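Local coordinates for protein 2-dehydro-3-deoxy-d-gluconate/2-dehydro-3-deoxy-phosphogluconate aldolase (Picrophilus torridus, PDB 4UXD) that is an aldolase of the dihydrodipicolinate synthase family, probably working at a pocket in a beta/alpha barrel, at residues A[122-127]-A[154-159]. Residues are numbered along the deposited sequence; the frame is centred on the assembly and turned at random.
Sequences VLMPPY and YNIPQF
Met124 runs alongside Tyr154 in the same direction, at the C-terminal ends of the neighbouring parallel strands 120-123 and 150-155. Turns at chi2 (-65°) and chi3 (-73°) of the methionine bring its methyl CE to 3.5 Å from Tyr154 CD2, approaching the ring obliquely. With CG swung opposite the backbone N (chi1 -180°), the Tyr154 ring runs out beside Met124, while its CB rests 3.7 Å from Val122 CG1. Ile156, of its own segment, lays CG2 over one ring face near the rim and reaches Met124 CB at 4.2 Å. Backbone joins the strand ends: Tyr154 N donates to Leu123 O (2.9 Å), an oxygen that Tyr140 OH also bonds. Tyr154 O takes a CA-H...O contact from Met124 CA (3.3 Å) and lies 3.2 Å from Pro125 CD, after which the loops part. Tyr128 of the second subunit packs on Met124 and Ile156. Strands 120-123 and 150-155 are joined through helix 133-144 as a beta-alpha-beta crossover of the TIM barrel. Apolar groups thus flank the Tyr154 ring, while its hydroxyl bonds Ser67 OG and a glycerol, probably from the crystallisation liquor, consistent with a polar group presented to a pocket at the barrel's C-terminal end.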
loop_
_atom_site.group_PDB
_atom_site.type_symbol
_atom_site.label_atom_id
_atom_site.label_comp_id
_atom_site.label_asym_id
_atom_site.label_seq_id
_atom_site.Cartn_x
_atom_site.Cartn_y
_atom_site.Cartn_z
ATOM N N VAL A 122 19.031 -13.573 -17.204
ATOM C CA VAL A 122 17.807 -13.262 -16.488
ATOM C C VAL A 122 17.855 -11.835 -15.973
ATOM O O VAL A 122 18.748 -11.473 -15.204
ATOM C CB VAL A 122 17.578 -14.181 -15.291
ATOM C CG1 VAL A 122 16.162 -13.952 -14.707
ATOM C CG2 VAL A 122 17.799 -15.623 -15.679
ATOM N N LEU A 123 16.859 -11.046 -16.358
ATOM C CA LEU A 123 16.836 -9.623 -16.055
ATOM C C LEU A 123 15.473 -9.171 -15.513
ATOM O O LEU A 123 14.445 -9.401 -16.147
ATOM C CB LEU A 123 17.191 -8.827 -17.310
ATOM C CG LEU A 123 17.173 -7.308 -17.160
ATOM C CD1 LEU A 123 18.205 -6.886 -16.140
ATOM C CD2 LEU A 123 17.426 -6.622 -18.500
ATOM N N MET A 124 15.482 -8.530 -14.342
ATOM C CA MET A 124 14.280 -7.908 -13.782
ATOM C C MET A 124 14.324 -6.403 -14.029
ATOM O O MET A 124 15.357 -5.852 -14.402
ATOM C CB MET A 124 14.132 -8.196 -12.273
ATOM C CG MET A 124 15.033 -7.376 -11.355
ATOM S SD MET A 124 16.747 -7.786 -11.647
ATOM C CE MET A 124 16.812 -9.399 -10.909
ATOM N N PRO A 125 13.192 -5.728 -13.842
ATOM C CA PRO A 125 13.297 -4.304 -14.155
ATOM C C PRO A 125 14.194 -3.521 -13.190
ATOM O O PRO A 125 14.439 -3.969 -12.073
ATOM C CB PRO A 125 11.847 -3.831 -14.076
ATOM C CG PRO A 125 11.043 -5.057 -14.474
ATOM C CD PRO A 125 11.800 -6.213 -13.866
ATOM N N PRO A 126 14.699 -2.360 -13.634
ATOM C CA PRO A 126 15.480 -1.492 -12.752
ATOM C C PRO A 126 14.709 -1.128 -11.510
ATOM O O PRO A 126 13.460 -1.091 -11.563
ATOM C CB PRO A 126 15.726 -0.240 -13.594
ATOM C CG PRO A 126 15.422 -0.614 -14.969
ATOM C CD PRO A 126 14.491 -1.763 -14.957
ATOM N N TYR A 127 15.445 -0.832 -10.433
ATOM C CA TYR A 127 14.853 -0.617 -9.134
ATOM C C TYR A 127 15.299 0.722 -8.557
ATOM O O TYR A 127 15.780 1.581 -9.304
ATOM C CB TYR A 127 15.181 -1.800 -8.219
ATOM C CG TYR A 127 16.563 -2.352 -8.386
ATOM C CD1 TYR A 127 16.828 -3.321 -9.356
ATOM C CD2 TYR A 127 17.615 -1.905 -7.589
ATOM C CE1 TYR A 127 18.086 -3.826 -9.529
ATOM C CE2 TYR A 127 18.897 -2.410 -7.755
ATOM C CZ TYR A 127 19.123 -3.373 -8.721
ATOM O OH TYR A 127 20.380 -3.885 -8.890
ATOM N N TYR A 154 12.172 -11.221 -15.749
ATOM C CA TYR A 154 11.940 -11.615 -14.375
ATOM C C TYR A 154 11.037 -10.580 -13.687
ATOM O O TYR A 154 11.372 -9.401 -13.594
ATOM C CB TYR A 154 13.288 -11.774 -13.693
ATOM C CG TYR A 154 13.314 -12.185 -12.246
ATOM C CD1 TYR A 154 12.216 -12.750 -11.607
ATOM C CD2 TYR A 154 14.475 -11.981 -11.504
ATOM C CE1 TYR A 154 12.289 -13.100 -10.254
ATOM C CE2 TYR A 154 14.567 -12.323 -10.178
ATOM C CZ TYR A 154 13.482 -12.876 -9.551
ATOM O OH TYR A 154 13.633 -13.188 -8.218
ATOM N N ASN A 155 9.863 -11.013 -13.253
ATOM C CA ASN A 155 8.946 -10.081 -12.625
ATOM C C ASN A 155 8.865 -10.384 -11.141
ATOM O O ASN A 155 8.384 -11.433 -10.752
ATOM C CB ASN A 155 7.563 -10.124 -13.275
ATOM C CG ASN A 155 6.568 -9.190 -12.582
ATOM O OD1 ASN A 155 6.734 -7.962 -12.593
ATOM N ND2 ASN A 155 5.543 -9.773 -11.954
ATOM N N ILE A 156 9.351 -9.452 -10.327
ATOM C CA ILE A 156 9.337 -9.619 -8.885
ATOM C C ILE A 156 8.992 -8.253 -8.249
ATOM O O ILE A 156 9.878 -7.529 -7.793
ATOM C CB ILE A 156 10.703 -10.217 -8.396
ATOM C CG1 ILE A 156 10.797 -10.250 -6.872
ATOM C CG2 ILE A 156 11.905 -9.459 -8.998
ATOM C CD1 ILE A 156 11.744 -11.301 -6.345
ATOM N N PRO A 157 7.684 -7.881 -8.256
ATOM C CA PRO A 157 7.252 -6.526 -7.866
ATOM C C PRO A 157 7.484 -6.206 -6.380
ATOM O O PRO A 157 7.462 -5.044 -5.999
ATOM C CB PRO A 157 5.746 -6.516 -8.215
ATOM C CG PRO A 157 5.324 -7.915 -8.149
ATOM C CD PRO A 157 6.531 -8.716 -8.644
ATOM N N GLN A 158 7.752 -7.229 -5.577
ATOM C CA GLN A 158 8.166 -7.039 -4.196
ATOM C C GLN A 158 9.472 -6.255 -4.069
ATOM O O GLN A 158 9.658 -5.504 -3.110
ATOM C CB GLN A 158 8.341 -8.396 -3.495
ATOM C CG GLN A 158 7.109 -9.261 -3.457
ATOM C CD GLN A 158 7.081 -10.293 -4.582
ATOM O OE1 GLN A 158 7.514 -10.018 -5.703
ATOM N NE2 GLN A 158 6.577 -11.491 -4.279
ATOM N N PHE A 159 10.394 -6.464 -5.009
ATOM C CA PHE A 159 11.736 -5.930 -4.845
ATOM C C PHE A 159 12.040 -4.833 -5.850
ATOM O O PHE A 159 12.884 -3.972 -5.586
ATOM C CB PHE A 159 12.779 -7.068 -4.933
ATOM C CG PHE A 159 12.657 -8.087 -3.818
ATOM C CD1 PHE A 159 12.089 -7.743 -2.592
ATOM C CD2 PHE A 159 13.088 -9.381 -3.998
ATOM C CE1 PHE A 159 11.973 -8.666 -1.583
ATOM C CE2 PHE A 159 12.970 -10.319 -2.990
ATOM C CZ PHE A 159 12.420 -9.961 -1.778
#